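Long-range contacts in probable glutathione reductase (Sinorhizobium meliloti, PDB 4DNA), which probably catalyses the NADPH-dependent reduction of glutathione disulfide to glutathione as an FAD-containing homodimer: residues N283-S294 and A303-V311; F365-F375 and T389-R400. One frame throughout, in Å; residues are numbered along the deposited sequence.

Contact 1: N283-S294 and A303-V311. With FAD (flavin-adenine dinucleotide), chain C.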
loop_
_atom_site.group_PDB
_atom_site.type_symbol
_atom_site.label_atom_id
_atom_site.label_comp_id
_atom_site.label_asym_id
_atom_site.label_seq_id
_atom_site.Cartn_x
_atom_site.Cartn_y
_atom_site.Cartn_z
ATOM N N ASN A 283 23.124 -30.965 9.133
ATOM C CA ASN A 283 23.359 -31.223 7.718
ATOM C C ASN A 283 24.674 -30.645 7.219
ATOM O O ASN A 283 25.405 -30.002 7.967
ATOM C CB ASN A 283 22.172 -30.788 6.856
ATOM C CG ASN A 283 22.068 -29.286 6.677
ATOM O OD1 ASN A 283 22.975 -28.521 7.010
ATOM N ND2 ASN A 283 20.948 -28.857 6.117
ATOM N N GLU A 284 24.973 -30.874 5.949
ATOM C CA GLU A 284 26.279 -30.513 5.410
ATOM C C GLU A 284 26.491 -29.009 5.289
ATOM O O GLU A 284 27.627 -28.537 5.328
ATOM C CB GLU A 284 26.507 -31.203 4.082
ATOM C CG GLU A 284 26.709 -32.696 4.242
ATOM C CD GLU A 284 26.285 -33.460 3.008
ATOM O OE1 GLU A 284 25.726 -32.820 2.085
ATOM O OE2 GLU A 284 26.504 -34.694 2.964
ATOM N N LEU A 285 25.396 -28.265 5.153
ATOM C CA LEU A 285 25.442 -26.806 5.241
ATOM C C LEU A 285 25.515 -26.264 6.682
ATOM O O LEU A 285 25.501 -25.048 6.893
ATOM C CB LEU A 285 24.267 -26.186 4.482
ATOM C CG LEU A 285 24.491 -25.653 3.053
ATOM C CD1 LEU A 285 25.556 -26.417 2.261
ATOM C CD2 LEU A 285 23.160 -25.582 2.296
ATOM N N GLY A 286 25.602 -27.158 7.664
ATOM C CA GLY A 286 25.762 -26.760 9.063
ATOM C C GLY A 286 24.488 -26.373 9.806
ATOM O O GLY A 286 24.553 -25.947 10.965
ATOM N N ALA A 287 23.333 -26.507 9.159
ATOM C CA ALA A 287 22.058 -26.212 9.811
ATOM C C ALA A 287 21.573 -27.400 10.635
ATOM O O ALA A 287 21.855 -28.562 10.294
ATOM C CB ALA A 287 21.007 -25.807 8.792
ATOM N N ILE A 288 20.863 -27.102 11.722
ATOM C CA ILE A 288 20.232 -28.129 12.544
ATOM C C ILE A 288 19.041 -28.729 11.803
ATOM O O ILE A 288 18.216 -28.006 11.233
ATOM C CB ILE A 288 19.773 -27.587 13.916
ATOM C CG1 ILE A 288 20.977 -27.149 14.762
ATOM C CG2 ILE A 288 18.973 -28.645 14.660
ATOM C CD1 ILE A 288 20.662 -26.158 15.859
ATOM N N ILE A 289 18.976 -30.057 11.794
ATOM C CA ILE A 289 17.876 -30.781 11.173
ATOM C C ILE A 289 16.710 -30.943 12.156
ATOM O O ILE A 289 16.880 -31.461 13.271
ATOM C CB ILE A 289 18.355 -32.143 10.648
ATOM C CG1 ILE A 289 19.233 -31.931 9.418
ATOM C CG2 ILE A 289 17.184 -33.058 10.318
ATOM C CD1 ILE A 289 20.101 -33.124 9.076
ATOM N N VAL A 290 15.533 -30.480 11.736
ATOM C CA VAL A 290 14.310 -30.631 12.531
ATOM C C VAL A 290 13.170 -31.236 11.718
ATOM O O VAL A 290 13.135 -31.137 10.489
ATOM C CB VAL A 290 13.816 -29.284 13.156
ATOM C CG1 VAL A 290 14.658 -28.879 14.359
ATOM C CG2 VAL A 290 13.747 -28.176 12.103
ATOM N N ASP A 291 12.233 -31.855 12.428
ATOM C CA ASP A 291 10.952 -32.202 11.846
ATOM C C ASP A 291 10.053 -30.969 11.827
ATOM O O ASP A 291 10.494 -29.877 12.141
ATOM C CB ASP A 291 10.318 -33.363 12.610
ATOM C CG ASP A 291 9.961 -33.017 14.044
ATOM O OD1 ASP A 291 10.013 -31.830 14.460
ATOM O OD2 ASP A 291 9.597 -33.969 14.759
ATOM N N ALA A 292 8.790 -31.146 11.475
ATOM C CA ALA A 292 7.862 -30.021 11.323
ATOM C C ALA A 292 7.380 -29.398 12.644
ATOM O O ALA A 292 6.589 -28.464 12.622
ATOM C CB ALA A 292 6.675 -30.444 10.471
ATOM N N PHE A 293 7.849 -29.929 13.775
ATOM C CA PHE A 293 7.494 -29.419 15.103
ATOM C C PHE A 293 8.740 -28.955 15.851
ATOM O O PHE A 293 8.758 -28.906 17.093
ATOM C CB PHE A 293 6.772 -30.480 15.931
ATOM C CG PHE A 293 5.654 -31.153 15.209
ATOM C CD1 PHE A 293 5.891 -32.284 14.435
ATOM C CD2 PHE A 293 4.359 -30.674 15.309
ATOM C CE1 PHE A 293 4.855 -32.914 13.762
ATOM C CE2 PHE A 293 3.318 -31.299 14.643
ATOM C CZ PHE A 293 3.566 -32.421 13.866
ATOM N N SER A 294 9.783 -28.641 15.080
ATOM C CA SER A 294 11.028 -28.055 15.589
ATOM C C SER A 294 11.858 -28.981 16.500
ATOM O O SER A 294 12.765 -28.538 17.192
ATOM C CB SER A 294 10.746 -26.694 16.257
ATOM O OG SER A 294 9.936 -25.849 15.436
ATOM N N ALA A 303 14.848 -26.795 17.926
ATOM C CA ALA A 303 15.530 -25.779 17.134
ATOM C C ALA A 303 14.535 -25.037 16.235
ATOM O O ALA A 303 13.651 -25.651 15.643
ATOM C CB ALA A 303 16.630 -26.413 16.300
ATOM N N LEU A 304 14.689 -23.716 16.137
ATOM C CA LEU A 304 13.805 -22.872 15.336
ATOM C C LEU A 304 14.512 -21.576 14.954
ATOM O O LEU A 304 15.473 -21.167 15.608
ATOM C CB LEU A 304 12.488 -22.589 16.080
ATOM C CG LEU A 304 12.540 -22.061 17.519
ATOM C CD1 LEU A 304 12.457 -20.549 17.507
ATOM C CD2 LEU A 304 11.426 -22.640 18.376
ATOM N N GLY A 305 14.037 -20.933 13.893
ATOM C CA GLY A 305 14.674 -19.720 13.395
ATOM C C GLY A 305 15.614 -20.014 12.244
ATOM O O GLY A 305 15.561 -21.099 11.643
ATOM N N ASP A 306 16.482 -19.044 11.942
ATOM C CA ASP A 306 17.372 -19.116 10.783
ATOM C C ASP A 306 18.402 -20.231 10.891
ATOM O O ASP A 306 18.985 -20.632 9.884
ATOM C CB ASP A 306 18.055 -17.776 10.541
ATOM C CG ASP A 306 17.123 -16.754 9.929
ATOM O OD1 ASP A 306 15.893 -17.025 9.851
ATOM O OD2 ASP A 306 17.615 -15.672 9.523
ATOM N N VAL A 307 18.603 -20.734 12.108
ATOM C CA VAL A 307 19.490 -21.865 12.354
ATOM C C VAL A 307 19.014 -23.169 11.686
ATOM O O VAL A 307 19.800 -24.110 11.539
ATOM C CB VAL A 307 19.717 -22.087 13.876
ATOM C CG1 VAL A 307 18.443 -22.550 14.571
ATOM C CG2 VAL A 307 20.861 -23.066 14.118
ATOM N N THR A 308 17.744 -23.211 11.271
ATOM C CA THR A 308 17.092 -24.472 10.881
ATOM C C THR A 308 16.989 -24.751 9.394
ATOM O O THR A 308 16.249 -25.652 8.991
ATOM C CB THR A 308 15.668 -24.631 11.470
ATOM O OG1 THR A 308 14.777 -23.668 10.887
ATOM C CG2 THR A 308 15.688 -24.481 12.961
ATOM N N ASP A 309 17.713 -24.018 8.559
ATOM C CA ASP A 309 17.771 -24.450 7.171
ATOM C C ASP A 309 16.621 -23.842 6.357
ATOM O O ASP A 309 16.727 -23.706 5.127
ATOM C CB ASP A 309 17.642 -25.997 7.155
ATOM C CG ASP A 309 18.302 -26.656 5.954
ATOM O OD1 ASP A 309 19.454 -26.289 5.588
ATOM O OD2 ASP A 309 17.657 -27.579 5.397
ATOM N N ARG A 310 15.546 -23.463 7.059
ATOM C CA ARG A 310 14.216 -23.271 6.456
ATOM C C ARG A 310 14.082 -21.976 5.649
ATOM O O ARG A 310 15.030 -21.544 4.983
ATOM C CB ARG A 310 13.118 -23.398 7.535
ATOM C CG ARG A 310 13.019 -24.803 8.150
ATOM C CD ARG A 310 11.679 -25.112 8.831
ATOM N NE ARG A 310 11.637 -24.764 10.258
ATOM C CZ ARG A 310 10.942 -25.433 11.188
ATOM N NH1 ARG A 310 10.228 -26.516 10.862
ATOM N NH2 ARG A 310 10.974 -25.030 12.465
ATOM N N VAL A 311 12.899 -21.377 5.667
ATOM C CA VAL A 311 12.746 -20.043 5.108
ATOM C C VAL A 311 13.292 -19.074 6.148
ATOM O O VAL A 311 12.873 -19.096 7.316
ATOM C CB VAL A 311 11.277 -19.726 4.790
ATOM C CG1 VAL A 311 11.166 -18.425 4.001
ATOM C CG2 VAL A 311 10.655 -20.885 4.027
HETATM P PA FAD C . 18.335 -14.142 15.182
HETATM O O1A FAD C . 19.390 -14.368 14.113
HETATM O O2A FAD C . 17.325 -13.019 15.101
HETATM O O5B FAD C . 19.063 -14.001 16.606
HETATM C C5B FAD C . 19.505 -15.130 17.372
HETATM C C4B FAD C . 20.389 -14.561 18.471
HETATM O O4B FAD C . 21.150 -15.562 19.143
HETATM C C3B FAD C . 21.378 -13.576 17.878
HETATM O O3B FAD C . 21.179 -12.301 18.505
HETATM C C2B FAD C . 22.738 -14.185 18.157
HETATM O O2B FAD C . 23.715 -13.181 18.429
HETATM C C1B FAD C . 22.477 -15.076 19.363
HETATM N N9A FAD C . 23.384 -16.243 19.469
HETATM C C8A FAD C . 23.930 -16.892 18.423
HETATM N N7A FAD C . 24.693 -17.940 18.814
HETATM C C5A FAD C . 24.630 -17.971 20.150
HETATM C C6A FAD C . 25.216 -18.844 21.179
HETATM N N6A FAD C . 26.019 -19.858 20.771
HETATM N N1A FAD C . 24.925 -18.576 22.480
HETATM C C2A FAD C . 24.125 -17.537 22.823
HETATM N N3A FAD C . 23.556 -16.699 21.926
HETATM C C4A FAD C . 23.768 -16.861 20.591
HETATM N N1 FAD C . 13.374 -10.915 7.558
HETATM C C2 FAD C . 12.152 -10.438 7.227
HETATM O O2 FAD C . 11.138 -11.113 7.508
HETATM N N3 FAD C . 12.000 -9.256 6.602
HETATM C C4 FAD C . 13.039 -8.468 6.259
HETATM O O4 FAD C . 12.848 -7.367 5.686
HETATM C C4X FAD C . 14.411 -8.932 6.583
HETATM N N5 FAD C . 15.506 -8.200 6.278
HETATM C C5X FAD C . 16.744 -8.660 6.601
HETATM C C6 FAD C . 17.874 -7.904 6.285
HETATM C C7 FAD C . 19.153 -8.373 6.605
HETATM C C7M FAD C . 20.342 -7.517 6.245
HETATM C C8 FAD C . 19.318 -9.685 7.307
HETATM C C8M FAD C . 20.666 -10.234 7.690
HETATM C C9 FAD C . 18.195 -10.439 7.620
HETATM C C9A FAD C . 16.921 -9.980 7.293
HETATM N N10 FAD C . 15.789 -10.754 7.620
HETATM C C10 FAD C . 14.515 -10.245 7.273
HETATM C "C1'" FAD C . 15.963 -12.054 8.294
HETATM C "C2'" FAD C . 15.674 -12.008 9.787
HETATM O "O2'" FAD C . 16.485 -11.001 10.400
HETATM C "C3'" FAD C . 15.913 -13.379 10.422
HETATM O "O3'" FAD C . 15.229 -14.359 9.632
HETATM C "C4'" FAD C . 15.418 -13.468 11.867
HETATM O "O4'" FAD C . 16.207 -12.605 12.695
HETATM C "C5'" FAD C . 15.512 -14.890 12.392
HETATM O "O5'" FAD C . 15.776 -14.842 13.792
HETATM P P FAD C . 16.303 -16.105 14.653
HETATM O O1P FAD C . 15.266 -16.460 15.702
HETATM O O2P FAD C . 16.836 -17.172 13.727
HETATM O O3P FAD C . 17.555 -15.521 15.473
#
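Ile288 reaches over Ala303 and Val307, joining the loop that precedes strand 301-303 to the one that follows it. Its CB lies 4.1 Å from Ala303 CB, and the branch CG2 comes closer to that same methyl. With CG1 beside the backbone N (chi1 -65°), the other branch slants across Val307, CG1 4.1 Å from Val307 CG2 and CD1 3.6 Å from that same methyl. The backbone follows suit: Ile288 N donates to Val307 O at 3.2 Å, and Ala303 N donates to Ser294 O at 2.8 Å. Val290 divides its methyls, CG1 on Ala303 and CG2 4.0 Å above the centre of the Arg310 guanidinium. In the plane of that group, Arg310 NH2 donates to Ser294 OG at 3.3 Å, while Arg310 NE pairs with Glu320 of helix 314-329. At the other end Asn283 ND2 gives Asp309 OD1 a weak bond, the amide and carboxylate planes 71° apart. Between these ends the second loop turns to the cofactor, where Asp306 N donates to FAD O2P at 2.6 Å. An aliphatic centre with polar ends is consistent with a buried backing for the turn whose Gly305 and Asp306 meet FAD.

Contact 2: F365-F375 and T389-R400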
loop_
_atom_site.group_PDB
_atom_site.type_symbol
_atom_site.label_atom_id
_atom_site.label_comp_id
_atom_site.label_asym_id
_atom_site.label_seq_id
_atom_site.Cartn_x
_atom_site.Cartn_y
_atom_site.Cartn_z
ATOM N N PHE A 365 1.077 -26.764 -13.897
ATOM C CA PHE A 365 -0.265 -26.850 -14.468
ATOM C C PHE A 365 -0.216 -26.882 -15.994
ATOM O O PHE A 365 0.677 -26.290 -16.586
ATOM C CB PHE A 365 -1.087 -25.658 -14.014
ATOM C CG PHE A 365 -1.259 -25.574 -12.534
ATOM C CD1 PHE A 365 -1.968 -26.557 -11.841
ATOM C CD2 PHE A 365 -0.734 -24.509 -11.823
ATOM C CE1 PHE A 365 -2.132 -26.487 -10.465
ATOM C CE2 PHE A 365 -0.909 -24.430 -10.443
ATOM C CZ PHE A 365 -1.608 -25.420 -9.767
ATOM N N GLN A 366 -1.175 -27.564 -16.621
ATOM C CA GLN A 366 -1.173 -27.758 -18.078
ATOM C C GLN A 366 -1.489 -26.469 -18.820
ATOM O O GLN A 366 -0.986 -26.231 -19.920
ATOM C CB GLN A 366 -2.189 -28.841 -18.476
ATOM C CG GLN A 366 -2.372 -29.038 -19.976
ATOM C CD GLN A 366 -2.962 -30.393 -20.355
ATOM O OE1 GLN A 366 -3.792 -30.964 -19.642
ATOM N NE2 GLN A 366 -2.539 -30.909 -21.495
ATOM N N GLU A 367 -2.322 -25.646 -18.191
ATOM C CA GLU A 367 -2.887 -24.460 -18.801
ATOM C C GLU A 367 -2.935 -23.348 -17.784
ATOM O O GLU A 367 -3.555 -23.488 -16.726
ATOM C CB GLU A 367 -4.298 -24.763 -19.268
ATOM C CG GLU A 367 -4.495 -24.664 -20.768
ATOM C CD GLU A 367 -5.046 -23.310 -21.195
ATOM O OE1 GLU A 367 -5.992 -23.278 -22.013
ATOM O OE2 GLU A 367 -4.545 -22.272 -20.708
ATOM N N ILE A 368 -2.265 -22.245 -18.073
ATOM C CA ILE A 368 -2.334 -21.113 -17.152
ATOM C C ILE A 368 -2.757 -19.858 -17.882
ATOM O O ILE A 368 -2.584 -19.759 -19.098
ATOM C CB ILE A 368 -1.019 -20.869 -16.383
ATOM C CG1 ILE A 368 0.160 -20.812 -17.344
ATOM C CG2 ILE A 368 -0.807 -21.954 -15.342
ATOM C CD1 ILE A 368 1.390 -20.199 -16.722
ATOM N N GLU A 369 -3.332 -18.917 -17.144
ATOM C CA GLU A 369 -3.626 -17.601 -17.703
ATOM C C GLU A 369 -2.818 -16.572 -16.928
ATOM O O GLU A 369 -2.699 -16.647 -15.699
ATOM C CB GLU A 369 -5.128 -17.298 -17.676
ATOM C CG GLU A 369 -5.963 -18.293 -18.484
ATOM C CD GLU A 369 -7.430 -18.419 -18.053
ATOM O OE1 GLU A 369 -7.777 -18.136 -16.885
ATOM O OE2 GLU A 369 -8.248 -18.835 -18.903
ATOM N N VAL A 370 -2.224 -15.637 -17.663
ATOM C CA VAL A 370 -1.368 -14.606 -17.075
ATOM C C VAL A 370 -1.955 -13.219 -17.358
ATOM O O VAL A 370 -2.386 -12.914 -18.489
ATOM C CB VAL A 370 0.086 -14.716 -17.575
ATOM C CG1 VAL A 370 0.939 -13.596 -17.014
ATOM C CG2 VAL A 370 0.673 -16.064 -17.190
ATOM N N TYR A 371 -1.988 -12.404 -16.303
ATOM C CA TYR A 371 -2.603 -11.105 -16.351
ATOM C C TYR A 371 -1.539 -10.067 -15.973
ATOM O O TYR A 371 -1.186 -9.919 -14.809
ATOM C CB TYR A 371 -3.834 -11.097 -15.439
ATOM C CG TYR A 371 -4.974 -12.045 -15.883
ATOM C CD1 TYR A 371 -4.964 -13.404 -15.541
ATOM C CD2 TYR A 371 -6.074 -11.571 -16.616
ATOM C CE1 TYR A 371 -5.997 -14.250 -15.919
ATOM C CE2 TYR A 371 -7.102 -12.417 -17.005
ATOM C CZ TYR A 371 -7.054 -13.756 -16.655
ATOM O OH TYR A 371 -8.061 -14.614 -17.038
ATOM N N ARG A 372 -1.007 -9.374 -16.982
ATOM C CA ARG A 372 0.179 -8.534 -16.824
ATOM C C ARG A 372 -0.154 -7.077 -17.088
ATOM O O ARG A 372 -0.749 -6.735 -18.106
ATOM C CB ARG A 372 1.286 -8.986 -17.781
ATOM C CG ARG A 372 2.687 -8.525 -17.396
ATOM C CD ARG A 372 3.698 -8.661 -18.521
ATOM N NE ARG A 372 5.015 -8.149 -18.127
ATOM C CZ ARG A 372 5.507 -6.950 -18.457
ATOM N NH1 ARG A 372 4.807 -6.105 -19.210
ATOM N NH2 ARG A 372 6.713 -6.591 -18.037
ATOM N N ALA A 373 0.240 -6.221 -16.157
ATOM C CA ALA A 373 -0.075 -4.805 -16.227
ATOM C C ALA A 373 1.211 -4.014 -16.146
ATOM O O ALA A 373 2.005 -4.220 -15.231
ATOM C CB ALA A 373 -0.994 -4.420 -15.081
ATOM N N GLU A 374 1.431 -3.126 -17.105
ATOM C CA GLU A 374 2.625 -2.304 -17.085
ATOM C C GLU A 374 2.266 -0.847 -17.297
ATOM O O GLU A 374 1.631 -0.509 -18.294
ATOM C CB GLU A 374 3.601 -2.763 -18.151
ATOM C CG GLU A 374 5.055 -2.478 -17.799
ATOM C CD GLU A 374 6.000 -2.834 -18.937
ATOM O OE1 GLU A 374 5.690 -2.443 -20.092
ATOM O OE2 GLU A 374 7.039 -3.501 -18.670
ATOM N N PHE A 375 2.674 0.013 -16.368
ATOM C CA PHE A 375 2.215 1.392 -16.405
ATOM C C PHE A 375 3.035 2.410 -15.610
ATOM O O PHE A 375 3.738 2.070 -14.647
ATOM C CB PHE A 375 0.734 1.470 -16.011
ATOM C CG PHE A 375 0.457 1.089 -14.589
ATOM C CD1 PHE A 375 0.264 -0.237 -14.233
ATOM C CD2 PHE A 375 0.357 2.061 -13.601
ATOM C CE1 PHE A 375 -0.014 -0.587 -12.913
ATOM C CE2 PHE A 375 0.081 1.718 -12.288
ATOM C CZ PHE A 375 -0.108 0.396 -11.943
ATOM N N THR A 389 5.361 0.582 -13.361
ATOM C CA THR A 389 4.849 -0.401 -12.433
ATOM C C THR A 389 4.492 -1.667 -13.204
ATOM O O THR A 389 3.760 -1.612 -14.196
ATOM C CB THR A 389 3.663 0.145 -11.605
ATOM O OG1 THR A 389 4.119 1.240 -10.808
ATOM C CG2 THR A 389 3.091 -0.925 -10.686
ATOM N N ILE A 390 5.046 -2.796 -12.763
ATOM C CA ILE A 390 4.624 -4.087 -13.278
ATOM C C ILE A 390 3.781 -4.791 -12.228
ATOM O O ILE A 390 4.174 -4.871 -11.066
ATOM C CB ILE A 390 5.806 -4.932 -13.777
ATOM C CG1 ILE A 390 6.439 -4.266 -14.998
ATOM C CG2 ILE A 390 5.335 -6.309 -14.207
ATOM C CD1 ILE A 390 7.927 -4.511 -15.133
HETATM N N MSE A 391 2.602 -5.253 -12.645
HETATM C CA MSE A 391 1.647 -5.940 -11.770
HETATM C C MSE A 391 1.171 -7.185 -12.451
HETATM O O MSE A 391 0.464 -7.107 -13.455
HETATM C CB MSE A 391 0.447 -5.041 -11.559
HETATM C CG MSE A 391 0.800 -4.055 -10.461
HETATM SE SE MSE A 391 -0.827 -3.179 -9.779
HETATM C CE MSE A 391 -0.043 -2.237 -8.238
ATOM N N LYS A 392 1.548 -8.348 -11.926
ATOM C CA LYS A 392 1.341 -9.575 -12.675
ATOM C C LYS A 392 0.648 -10.648 -11.869
ATOM O O LYS A 392 1.119 -11.026 -10.811
ATOM C CB LYS A 392 2.670 -10.070 -13.252
ATOM C CG LYS A 392 2.702 -11.528 -13.674
ATOM C CD LYS A 392 3.458 -11.696 -14.985
ATOM C CE LYS A 392 3.959 -13.116 -15.200
ATOM N NZ LYS A 392 5.388 -13.292 -14.851
ATOM N N LEU A 393 -0.473 -11.128 -12.398
ATOM C CA LEU A 393 -1.252 -12.195 -11.790
ATOM C C LEU A 393 -1.116 -13.486 -12.567
ATOM O O LEU A 393 -1.199 -13.472 -13.806
ATOM C CB LEU A 393 -2.726 -11.812 -11.746
ATOM C CG LEU A 393 -3.106 -10.812 -10.653
ATOM C CD1 LEU A 393 -4.538 -10.329 -10.807
ATOM C CD2 LEU A 393 -2.909 -11.463 -9.310
ATOM N N VAL A 394 -0.919 -14.599 -11.849
ATOM C CA VAL A 394 -0.805 -15.925 -12.485
ATOM C C VAL A 394 -1.955 -16.839 -12.024
ATOM O O VAL A 394 -2.194 -16.983 -10.814
ATOM C CB VAL A 394 0.563 -16.580 -12.215
ATOM C CG1 VAL A 394 0.691 -17.870 -13.002
ATOM C CG2 VAL A 394 1.701 -15.634 -12.569
ATOM N N VAL A 395 -2.657 -17.443 -12.989
ATOM C CA VAL A 395 -3.941 -18.115 -12.748
ATOM C C VAL A 395 -4.034 -19.524 -13.352
ATOM O O VAL A 395 -3.625 -19.752 -14.502
ATOM C CB VAL A 395 -5.080 -17.255 -13.305
ATOM C CG1 VAL A 395 -6.382 -18.039 -13.419
ATOM C CG2 VAL A 395 -5.239 -16.007 -12.446
ATOM N N ASN A 396 -4.582 -20.469 -12.590
ATOM C CA ASN A 396 -4.812 -21.808 -13.106
ATOM C C ASN A 396 -6.092 -21.872 -13.937
ATOM O O ASN A 396 -7.179 -21.679 -13.413
ATOM C CB ASN A 396 -4.848 -22.833 -11.973
ATOM C CG ASN A 396 -4.974 -24.267 -12.472
ATOM O OD1 ASN A 396 -5.429 -24.531 -13.582
ATOM N ND2 ASN A 396 -4.581 -25.200 -11.635
ATOM N N ALA A 397 -5.941 -22.167 -15.231
ATOM C CA ALA A 397 -7.064 -22.193 -16.174
ATOM C C ALA A 397 -8.173 -23.149 -15.769
ATOM O O ALA A 397 -9.337 -22.882 -16.046
ATOM C CB ALA A 397 -6.581 -22.514 -17.576
ATOM N N ALA A 398 -7.804 -24.252 -15.118
ATOM C CA ALA A 398 -8.754 -25.263 -14.655
ATOM C C ALA A 398 -9.598 -24.824 -13.453
ATOM O O ALA A 398 -10.736 -25.236 -13.348
ATOM C CB ALA A 398 -8.023 -26.552 -14.335
ATOM N N ASP A 399 -9.014 -24.050 -12.550
ATOM C CA ASP A 399 -9.632 -23.590 -11.318
ATOM C C ASP A 399 -10.192 -22.227 -11.398
ATOM O O ASP A 399 -11.184 -21.920 -10.815
ATOM C CB ASP A 399 -8.543 -23.391 -10.304
ATOM C CG ASP A 399 -8.110 -24.620 -9.709
ATOM O OD1 ASP A 399 -8.915 -25.540 -9.694
ATOM O OD2 ASP A 399 -6.971 -24.671 -9.252
ATOM N N ARG A 400 -9.457 -21.388 -12.082
ATOM C CA ARG A 400 -9.505 -19.941 -11.981
ATOM C C ARG A 400 -8.743 -19.409 -10.749
ATOM O O ARG A 400 -8.743 -18.200 -10.478
ATOM C CB ARG A 400 -10.947 -19.423 -12.105
ATOM C CG ARG A 400 -11.527 -19.673 -13.485
ATOM C CD ARG A 400 -10.822 -18.806 -14.507
ATOM N NE ARG A 400 -11.450 -17.493 -14.556
ATOM C CZ ARG A 400 -10.855 -16.363 -14.925
ATOM N NH1 ARG A 400 -9.580 -16.356 -15.278
ATOM N NH2 ARG A 400 -11.542 -15.225 -14.922
HETATM O O HOH W 1 -4.477 -26.274 -15.537
#
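Phe375 and Thr389 begin an antiparallel pairing of neighbouring strands, 367-375 and 389-396, in the antiparallel sheet of the dimerisation domain; the axes run 4.6 Å apart at 172°. Backbone hydrogen bonds come in pairs at Glu369-Val395, Tyr371-Leu393, Ala373-Met391 and Phe375-Thr389, and Ala397 N adds one to Glu367 O where the second strand ends.

Apolar contacts line the face bearing Tyr371 and Met391. Thr389 CB sits over the Phe375 ring, 3.9 Å from its centroid, a CH-pi contact, whereas SE of Met391, a selenomethionine, meets the ring edge 4.1 Å from Phe375 CE1. Tyr371 lays CE1 against Val395 CG2. On the other face Lys392 CE packs on Val370 CG1, its NZ going on to Asp210, Asp212 and Glu358.

Charged and polar bonds gather at Arg400, whose chain, bent at chi2 and chi3, brings NH1 back to the first strand. NH1 donates to Tyr371 OH at 2.9 Å and forms a salt bridge with Glu369 OE1 at 3.0 Å, its hydrogen bond there weak; NH2 pairs with Asp430. A phenylalanine in place of Tyr371 would probably leave Arg400 NH1 with the Glu369 carboxylate but without its hydroxyl acceptor, and the guanidinium less firmly set.

At the far end Asn396, with CG anti to the backbone N (chi1 -175°), turns its amide, ND2 leading, over one face of the Phe365 ring. Asn396 OD1 accepts from Ala398 N, an Asx turn, and from a water 2.8 Å away that also donates to Glu367 O.

Contacts 1 and 2 lie in series along the chain and share no strand or helix; their centres are about 34 Å apart and their nearest atoms about 19 Å. Contact 1, partly buried, belongs to the nucleotide-binding part and joins loops flanking strand 301-303, at one edge of a parallel sheet within the chain; it is held by two backbone bonds, aliphatic contacts and a few side-chain bonds. Contact 2, a more deeply buried pairing within the dimerisation domain, relies on a regular ladder and buries 1031 Å² against 543 Å². Each has an arginine that ties its segments together and has an acidic partner outside them, Glu320 or Asp430. Contact 1 alone includes residues that touch FAD.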